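PDB 3EAF: ABC transporter, substrate binding protein from Aeropyrum pernix, which probably binds a small solute between two lobes and delivers it to a membrane-embedded ABC importer, and also carries a bound magnesium ion. Local coordinates for residues E29-K33 with I50-K54; G84-E89 with S106-L111; G246-K250 with K356-G361. All coordinates share one frame; numbering follows the deposited sequence.

Contact 1. Residues E29-K33 with I50-K54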
loop_
_atom_site.group_PDB
_atom_site.type_symbol
_atom_site.label_atom_id
_atom_site.label_comp_id
_atom_site.label_asym_id
_atom_site.label_seq_id
_atom_site.Cartn_x
_atom_site.Cartn_y
_atom_site.Cartn_z
ATOM N N GLU A 29 15.305 -0.866 1.559
ATOM C CA GLU A 29 16.751 -0.916 1.769
ATOM C C GLU A 29 17.498 -0.877 0.442
ATOM O O GLU A 29 18.474 -0.141 0.307
ATOM C CB GLU A 29 17.152 -2.142 2.584
ATOM C CG GLU A 29 16.830 -2.010 4.061
ATOM C CD GLU A 29 17.639 -2.975 4.912
ATOM O OE1 GLU A 29 17.359 -4.190 4.883
ATOM O OE2 GLU A 29 18.562 -2.507 5.604
ATOM N N LEU A 30 17.030 -1.658 -0.529
ATOM C CA LEU A 30 17.569 -1.604 -1.889
ATOM C C LEU A 30 17.600 -0.178 -2.419
ATOM O O LEU A 30 18.605 0.253 -2.976
ATOM C CB LEU A 30 16.767 -2.479 -2.849
ATOM C CG LEU A 30 17.122 -3.962 -2.965
ATOM C CD1 LEU A 30 16.253 -4.575 -4.052
ATOM C CD2 LEU A 30 18.614 -4.173 -3.258
ATOM N N ALA A 31 16.501 0.547 -2.232
ATOM C CA ALA A 31 16.380 1.931 -2.713
ATOM C C ALA A 31 17.340 2.895 -2.020
ATOM O O ALA A 31 17.985 3.707 -2.685
ATOM C CB ALA A 31 14.940 2.422 -2.586
ATOM N N PHE A 32 17.430 2.807 -0.694
ATOM C CA PHE A 32 18.389 3.613 0.057
ATOM C C PHE A 32 19.818 3.383 -0.449
ATOM O O PHE A 32 20.552 4.340 -0.733
ATOM C CB PHE A 32 18.311 3.308 1.551
ATOM C CG PHE A 32 17.165 3.990 2.265
ATOM C CD1 PHE A 32 16.986 5.375 2.178
ATOM C CD2 PHE A 32 16.293 3.248 3.063
ATOM C CE1 PHE A 32 15.930 6.008 2.855
ATOM C CE2 PHE A 32 15.229 3.869 3.750
ATOM C CZ PHE A 32 15.052 5.247 3.649
ATOM N N LYS A 33 20.205 2.117 -0.575
ATOM C CA LYS A 33 21.559 1.786 -1.006
ATOM C C LYS A 33 21.790 2.225 -2.451
ATOM O O LYS A 33 22.856 2.757 -2.772
ATOM C CB LYS A 33 21.844 0.290 -0.846
ATOM C CG LYS A 33 21.853 -0.196 0.604
ATOM C CD LYS A 33 21.980 -1.705 0.645
ATOM C CE LYS A 33 22.194 -2.235 2.060
ATOM N NZ LYS A 33 22.492 -3.693 2.007
ATOM N N ILE A 50 21.957 9.494 2.658
ATOM C CA ILE A 50 20.910 9.115 3.595
ATOM C C ILE A 50 21.427 8.048 4.544
ATOM O O ILE A 50 21.773 6.929 4.123
ATOM C CB ILE A 50 19.612 8.638 2.891
ATOM C CG1 ILE A 50 19.033 9.762 2.013
ATOM C CG2 ILE A 50 18.591 8.184 3.929
ATOM C CD1 ILE A 50 17.719 9.426 1.343
ATOM N N ASN A 51 21.498 8.416 5.820
ATOM C CA ASN A 51 21.747 7.458 6.877
ATOM C C ASN A 51 20.386 6.983 7.353
ATOM O O ASN A 51 19.673 7.714 8.045
ATOM C CB ASN A 51 22.549 8.098 8.025
ATOM C CG ASN A 51 22.744 7.153 9.211
ATOM O OD1 ASN A 51 23.002 5.957 9.040
ATOM N ND2 ASN A 51 22.616 7.690 10.417
ATOM N N TYR A 52 20.004 5.776 6.954
ATOM C CA TYR A 52 18.702 5.243 7.355
ATOM C C TYR A 52 18.835 4.297 8.538
ATOM O O TYR A 52 19.816 3.553 8.645
ATOM C CB TYR A 52 17.966 4.584 6.186
ATOM C CG TYR A 52 18.498 3.235 5.741
ATOM C CD1 TYR A 52 17.973 2.050 6.260
ATOM C CD2 TYR A 52 19.504 3.144 4.780
ATOM C CE1 TYR A 52 18.455 0.800 5.845
ATOM C CE2 TYR A 52 19.994 1.905 4.358
ATOM C CZ TYR A 52 19.461 0.737 4.892
ATOM O OH TYR A 52 19.932 -0.491 4.467
ATOM N N ILE A 53 17.841 4.343 9.420
ATOM C CA ILE A 53 17.848 3.551 10.641
ATOM C C ILE A 53 16.656 2.583 10.605
ATOM O O ILE A 53 15.502 2.987 10.775
ATOM C CB ILE A 53 17.824 4.465 11.915
ATOM C CG1 ILE A 53 19.025 5.424 11.947
ATOM C CG2 ILE A 53 17.806 3.638 13.192
ATOM C CD1 ILE A 53 18.716 6.834 11.453
ATOM N N LYS A 54 16.941 1.306 10.365
ATOM C CA LYS A 54 15.887 0.308 10.224
ATOM C C LYS A 54 15.472 -0.268 11.569
ATOM O O LYS A 54 16.318 -0.669 12.372
ATOM C CB LYS A 54 16.310 -0.818 9.282
ATOM C CG LYS A 54 15.168 -1.763 8.929
ATOM C CD LYS A 54 15.577 -2.816 7.910
ATOM C CE LYS A 54 16.130 -4.050 8.591
ATOM N NZ LYS A 54 16.312 -5.157 7.614
#

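Contact 2. Residues G84-E89 with S106-L111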
loop_
_atom_site.group_PDB
_atom_site.type_symbol
_atom_site.label_atom_id
_atom_site.label_comp_id
_atom_site.label_asym_id
_atom_site.label_seq_id
_atom_site.Cartn_x
_atom_site.Cartn_y
_atom_site.Cartn_z
ATOM N N GLY A 84 2.401 0.582 9.377
ATOM C CA GLY A 84 1.008 0.190 9.659
ATOM C C GLY A 84 -0.001 1.317 9.762
ATOM O O GLY A 84 0.337 2.420 10.188
ATOM N N THR A 85 -1.245 1.043 9.369
ATOM C CA THR A 85 -2.317 2.052 9.445
ATOM C C THR A 85 -2.535 2.586 10.863
ATOM O O THR A 85 -2.573 3.807 11.065
ATOM C CB THR A 85 -3.657 1.530 8.856
ATOM O OG1 THR A 85 -3.545 1.451 7.435
ATOM C CG2 THR A 85 -4.828 2.465 9.204
ATOM N N ALA A 86 -2.675 1.679 11.832
ATOM C CA ALA A 86 -2.915 2.068 13.226
ATOM C C ALA A 86 -1.837 3.018 13.744
ATOM O O ALA A 86 -2.150 4.119 14.199
ATOM C CB ALA A 86 -3.039 0.832 14.144
ATOM N N ASP A 87 -0.572 2.606 13.661
ATOM C CA ASP A 87 0.514 3.457 14.156
ATOM C C ASP A 87 0.727 4.749 13.356
ATOM O O ASP A 87 0.959 5.805 13.950
ATOM C CB ASP A 87 1.827 2.688 14.378
ATOM C CG ASP A 87 2.238 1.840 13.189
ATOM O OD1 ASP A 87 1.662 0.745 12.989
ATOM O OD2 ASP A 87 3.180 2.243 12.486
ATOM N N THR A 88 0.633 4.669 12.025
ATOM C CA THR A 88 0.786 5.855 11.175
ATOM C C THR A 88 -0.283 6.898 11.501
ATOM O O THR A 88 0.024 8.095 11.572
ATOM C CB THR A 88 0.784 5.519 9.654
ATOM O OG1 THR A 88 1.665 4.422 9.387
ATOM C CG2 THR A 88 1.232 6.723 8.832
ATOM N N GLU A 89 -1.526 6.438 11.693
ATOM C CA GLU A 89 -2.648 7.300 12.103
ATOM C C GLU A 89 -2.442 7.916 13.483
ATOM O O GLU A 89 -2.639 9.126 13.672
ATOM C CB GLU A 89 -3.981 6.534 12.064
ATOM C CG GLU A 89 -4.635 6.472 10.678
ATOM C CD GLU A 89 -5.978 5.749 10.663
ATOM O OE1 GLU A 89 -6.512 5.460 11.755
ATOM O OE2 GLU A 89 -6.493 5.470 9.553
ATOM N N SER A 106 0.988 2.201 4.780
ATOM C CA SER A 106 -0.441 2.447 4.977
ATOM C C SER A 106 -0.926 3.470 3.964
ATOM O O SER A 106 -0.335 4.543 3.833
ATOM C CB SER A 106 -0.732 2.978 6.376
ATOM O OG SER A 106 -2.087 3.406 6.449
ATOM N N TYR A 107 -1.992 3.127 3.244
ATOM C CA TYR A 107 -2.625 4.071 2.329
ATOM C C TYR A 107 -3.987 4.548 2.865
ATOM O O TYR A 107 -4.911 4.795 2.092
ATOM C CB TYR A 107 -2.746 3.479 0.919
ATOM C CG TYR A 107 -1.485 2.804 0.399
ATOM C CD1 TYR A 107 -0.250 3.465 0.405
ATOM C CD2 TYR A 107 -1.535 1.510 -0.110
ATOM C CE1 TYR A 107 0.908 2.838 -0.080
ATOM C CE2 TYR A 107 -0.401 0.878 -0.596
ATOM C CZ TYR A 107 0.812 1.541 -0.579
ATOM O OH TYR A 107 1.924 0.895 -1.056
ATOM N N SER A 108 -4.101 4.693 4.185
ATOM C CA SER A 108 -5.347 5.160 4.817
ATOM C C SER A 108 -5.798 6.545 4.362
ATOM O O SER A 108 -5.007 7.496 4.365
ATOM C CB SER A 108 -5.214 5.177 6.348
ATOM O OG SER A 108 -6.334 5.828 6.940
ATOM N N ALA A 109 -7.087 6.661 4.033
ATOM C CA ALA A 109 -7.678 7.936 3.635
ATOM C C ALA A 109 -7.635 8.980 4.749
ATOM O O ALA A 109 -7.602 10.185 4.479
ATOM C CB ALA A 109 -9.113 7.733 3.140
ATOM N N LYS A 110 -7.621 8.513 5.997
ATOM C CA LYS A 110 -7.529 9.392 7.164
ATOM C C LYS A 110 -6.231 10.223 7.214
ATOM O O LYS A 110 -6.191 11.273 7.859
ATOM C CB LYS A 110 -7.737 8.589 8.460
ATOM C CG LYS A 110 -9.118 7.930 8.534
ATOM C CD LYS A 110 -9.407 7.300 9.885
ATOM C CE LYS A 110 -10.874 6.862 9.972
ATOM N NZ LYS A 110 -11.152 6.108 11.237
ATOM N N LEU A 111 -5.197 9.804 6.484
ATOM C CA LEU A 111 -3.915 10.498 6.440
ATOM C C LEU A 111 -3.966 11.694 5.496
ATOM O O LEU A 111 -3.065 12.564 5.642
ATOM C CB LEU A 111 -2.801 9.539 6.012
ATOM C CG LEU A 111 -2.493 8.387 6.972
ATOM C CD1 LEU A 111 -1.478 7.435 6.359
ATOM C CD2 LEU A 111 -1.998 8.918 8.309
HETATM O O HOH W 1 -8.959 4.221 12.080
#

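Contact 3. Residues G246-K250 with K356-G361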
loop_
_atom_site.group_PDB
_atom_site.type_symbol
_atom_site.label_atom_id
_atom_site.label_comp_id
_atom_site.label_asym_id
_atom_site.label_seq_id
_atom_site.Cartn_x
_atom_site.Cartn_y
_atom_site.Cartn_z
ATOM N N GLY A 246 -8.456 -24.275 -7.001
ATOM C CA GLY A 246 -9.856 -23.954 -6.717
ATOM C C GLY A 246 -10.208 -22.509 -7.018
ATOM O O GLY A 246 -11.334 -22.210 -7.426
ATOM N N GLY A 247 -9.243 -21.611 -6.824
ATOM C CA GLY A 247 -9.457 -20.185 -7.056
ATOM C C GLY A 247 -9.148 -19.696 -8.456
ATOM O O GLY A 247 -9.360 -18.524 -8.761
ATOM N N TYR A 248 -8.653 -20.585 -9.314
ATOM C CA TYR A 248 -8.264 -20.198 -10.675
ATOM C C TYR A 248 -9.433 -19.573 -11.439
ATOM O O TYR A 248 -10.519 -20.143 -11.498
ATOM C CB TYR A 248 -7.697 -21.399 -11.445
ATOM C CG TYR A 248 -6.311 -21.848 -11.016
ATOM C CD1 TYR A 248 -5.673 -21.288 -9.904
ATOM C CD2 TYR A 248 -5.653 -22.866 -11.706
ATOM C CE1 TYR A 248 -4.398 -21.721 -9.509
ATOM C CE2 TYR A 248 -4.395 -23.304 -11.321
ATOM C CZ TYR A 248 -3.773 -22.732 -10.227
ATOM O OH TYR A 248 -2.524 -23.167 -9.856
ATOM N N GLY A 249 -9.198 -18.384 -11.993
ATOM C CA GLY A 249 -10.208 -17.640 -12.741
ATOM C C GLY A 249 -11.160 -16.812 -11.894
ATOM O O GLY A 249 -12.019 -16.115 -12.443
ATOM N N LYS A 250 -11.007 -16.868 -10.566
ATOM C CA LYS A 250 -12.012 -16.310 -9.643
ATOM C C LYS A 250 -11.493 -15.341 -8.578
ATOM O O LYS A 250 -12.227 -15.015 -7.643
ATOM C CB LYS A 250 -12.784 -17.438 -8.932
ATOM C CG LYS A 250 -13.536 -18.383 -9.860
ATOM C CD LYS A 250 -14.474 -19.292 -9.087
ATOM C CE LYS A 250 -13.749 -20.412 -8.370
ATOM N NZ LYS A 250 -14.740 -21.360 -7.788
ATOM N N LYS A 356 -5.650 -10.359 -12.428
ATOM C CA LYS A 356 -6.466 -11.556 -12.314
ATOM C C LYS A 356 -5.627 -12.802 -12.062
ATOM O O LYS A 356 -4.592 -13.005 -12.696
ATOM C CB LYS A 356 -7.289 -11.762 -13.587
ATOM C CG LYS A 356 -8.237 -12.958 -13.542
ATOM C CD LYS A 356 -8.934 -13.118 -14.873
ATOM C CE LYS A 356 -9.925 -14.262 -14.875
ATOM N NZ LYS A 356 -10.472 -14.444 -16.261
ATOM N N LEU A 357 -6.098 -13.639 -11.148
ATOM C CA LEU A 357 -5.617 -15.001 -11.056
ATOM C C LEU A 357 -6.298 -15.773 -12.186
ATOM O O LEU A 357 -7.476 -16.136 -12.090
ATOM C CB LEU A 357 -5.944 -15.600 -9.683
ATOM C CG LEU A 357 -5.609 -17.068 -9.397
ATOM C CD1 LEU A 357 -4.184 -17.397 -9.807
ATOM C CD2 LEU A 357 -5.834 -17.378 -7.919
ATOM N N GLY A 358 -5.552 -15.992 -13.266
ATOM C CA GLY A 358 -6.110 -16.564 -14.494
ATOM C C GLY A 358 -6.567 -18.006 -14.380
ATOM O O GLY A 358 -6.182 -18.722 -13.446
ATOM N N GLU A 359 -7.380 -18.428 -15.349
ATOM C CA GLU A 359 -7.894 -19.803 -15.424
ATOM C C GLU A 359 -6.780 -20.844 -15.477
ATOM O O GLU A 359 -6.934 -21.947 -14.961
ATOM C CB GLU A 359 -8.820 -19.969 -16.638
ATOM C CG GLU A 359 -10.058 -19.078 -16.616
ATOM C CD GLU A 359 -11.183 -19.622 -15.742
ATOM O OE1 GLU A 359 -11.223 -20.850 -15.472
ATOM O OE2 GLU A 359 -12.048 -18.813 -15.333
ATOM N N ASN A 360 -5.660 -20.483 -16.102
ATOM C CA ASN A 360 -4.485 -21.349 -16.172
ATOM C C ASN A 360 -3.598 -21.290 -14.924
ATOM O O ASN A 360 -2.560 -21.957 -14.860
ATOM C CB ASN A 360 -3.661 -21.027 -17.428
ATOM C CG ASN A 360 -3.113 -19.606 -17.435
ATOM O OD1 ASN A 360 -3.391 -18.798 -16.541
ATOM N ND2 ASN A 360 -2.331 -19.291 -18.458
ATOM N N GLY A 361 -4.007 -20.477 -13.948
ATOM C CA GLY A 361 -3.261 -20.299 -12.711
ATOM C C GLY A 361 -2.172 -19.249 -12.785
ATOM O O GLY A 361 -1.422 -19.056 -11.829
HETATM O O HOH W 2 -12.697 -16.188 -15.224
#

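Contact 1. Residues E29-K33 with I50-K54
The rings of F32 and Y52 lie almost parallel, 9° between their planes, in an offset stack with centroids 4.6 Å apart. CB of Y52 sits over the centre of the F32 face as a CH-pi contact, and F32 CD2 in turn covers one face of the Y52 ring toward its rim. I50 CG2 approaches the F32 ring obliquely, 3.6 Å from F32 CE1. At the edge of the Y52 ring, near its plane, stands E29 OE2, to which Y52 OH donates a hydrogen bond of 2.7 Å. The carboxylate is turned 83° against the ring, and the hydroxyl reaches OE2 on its anti side, somewhat out of the carboxylate plane. The other oxygen, E29 OE1, forms a salt bridge with K54 NZ at 3.1 Å, met from above the carboxylate plane; the same ammonium also pairs with E13. Y52 CG stands between its backbone N and carbonyl carbon (chi1 74°), which carries the ring across F32 and the hydroxyl to the helix. Replacing Y52 by an alanine is likely to leave E29 OE2 without its hydroxyl donor and one face of the F32 ring without its stacking partner. Segment 29-33 of helix 18-38 thus runs nearly antiparallel to segment 50-54 of strand 47-56, with V7 and L9 of strand 3-11 alongside, as in the layered alpha/beta lobes of periplasmic binding proteins.

Contact 2. Residues G84-E89 with S106-L111
G84 O, at the N-cap of helix 85-98, accepts two hydrogen bonds from T88: one from its backbone N and one of 2.5 Å from T88 OG1, which lies above the carbonyl plane. Across the contact, S106 CB packs 3.8 Å from G84 C, and S106 OG shares a 2.6 Å hydrogen bond with T85 OG1, a hydroxyl that also binds a glycerol. Further along the helix, S108 OG donates to the anti lone pair of E89 OE2 at 2.6 Å. Both serine hydroxyls point anti to their own backbone N (chi1 171° in each), where they also accept from the amide two residues on, S106 OG from S108 N and S108 OG from K110 N: two successive ST turns, whose oxygens are thereby fixed facing the helix. The extended chain of K110 runs obliquely past the E89 carboxylate, and a water joins E89 OE1 to K110 NZ. On the apolar side, T88 CG2 meets L111 CD1 at 3.7 Å. The first turn of helix 85-98 is thus pinned to the loop that follows strand 101-104, whose Y102 and S104 touch T88, while Y124 of helix 124-139 and the short helix 153-156 adjoin T85.

Contact 3. Residues G246-K250 with K356-G361
Y248 lays its ring over the backbone of G361, whose CA lies 3.4 Å from the ring centroid and almost on the ring normal, a CH-pi contact over the face. With CG beside its own backbone N and anti to the carbonyl carbon (chi1 -73°), the tyrosine swings out of its loop and across the type I turn G358-G361. A side chain at G361 would run into the ring, and the backbone angles there are themselves suited to glycine. E359 O and L357 CD1 both approach the ring obliquely, the oxygen 3.6 Å from Y248 CD2. L357 points toward the 246-250 loop, where its other methyl, CD2, rests 3.8 Å from G247 O.

A backbone hydrogen bond of 2.8 Å runs from G249 N to L357 O, bent to 136° at the hydrogen, with the donor tilted from the carbonyl plane. G249 lies in the type II turn G247-K250 with positive phi, and a CB there would collide with E359 OE2. That carboxylate folds back over the glycine through a bend at chi2 (-81°), bringing E359 OE2 to 3.4 Å from G249 CA. K356 NZ, for its part, reaches a water that also donates to G249 O and to E359 OE2, so that one water ties both turns to the lysine.

The two turns stand at the same end of the antiparallel pair 251-255 and 352-357, one leading into the first strand and the other leaving the second for strand 363-369, while P240 and I243 of helix 239-243 cover L357.

Overall arrangement
The three contacts follow one another along the chain without touching. Contacts 1 and 2 belong to the lobe built on the sheet that contains strands 47-56 and 101-104; their centres are about 22 Å apart. Contact 3 lies on the other sheet, at one end of strands 251-255 and 352-357, across the chain's centre from contact 2 and about 31 Å from it between centres. Contact 2 is the one near bound groups: T85 touches a glycerol, probably from the crystallisation liquor, and L111 lies about 9 Å, side chain to side chain, from Y341, which with E325 and D340 forms the magnesium site. Contacts 1 and 3, about 37 Å apart between centres, are remote from that metal.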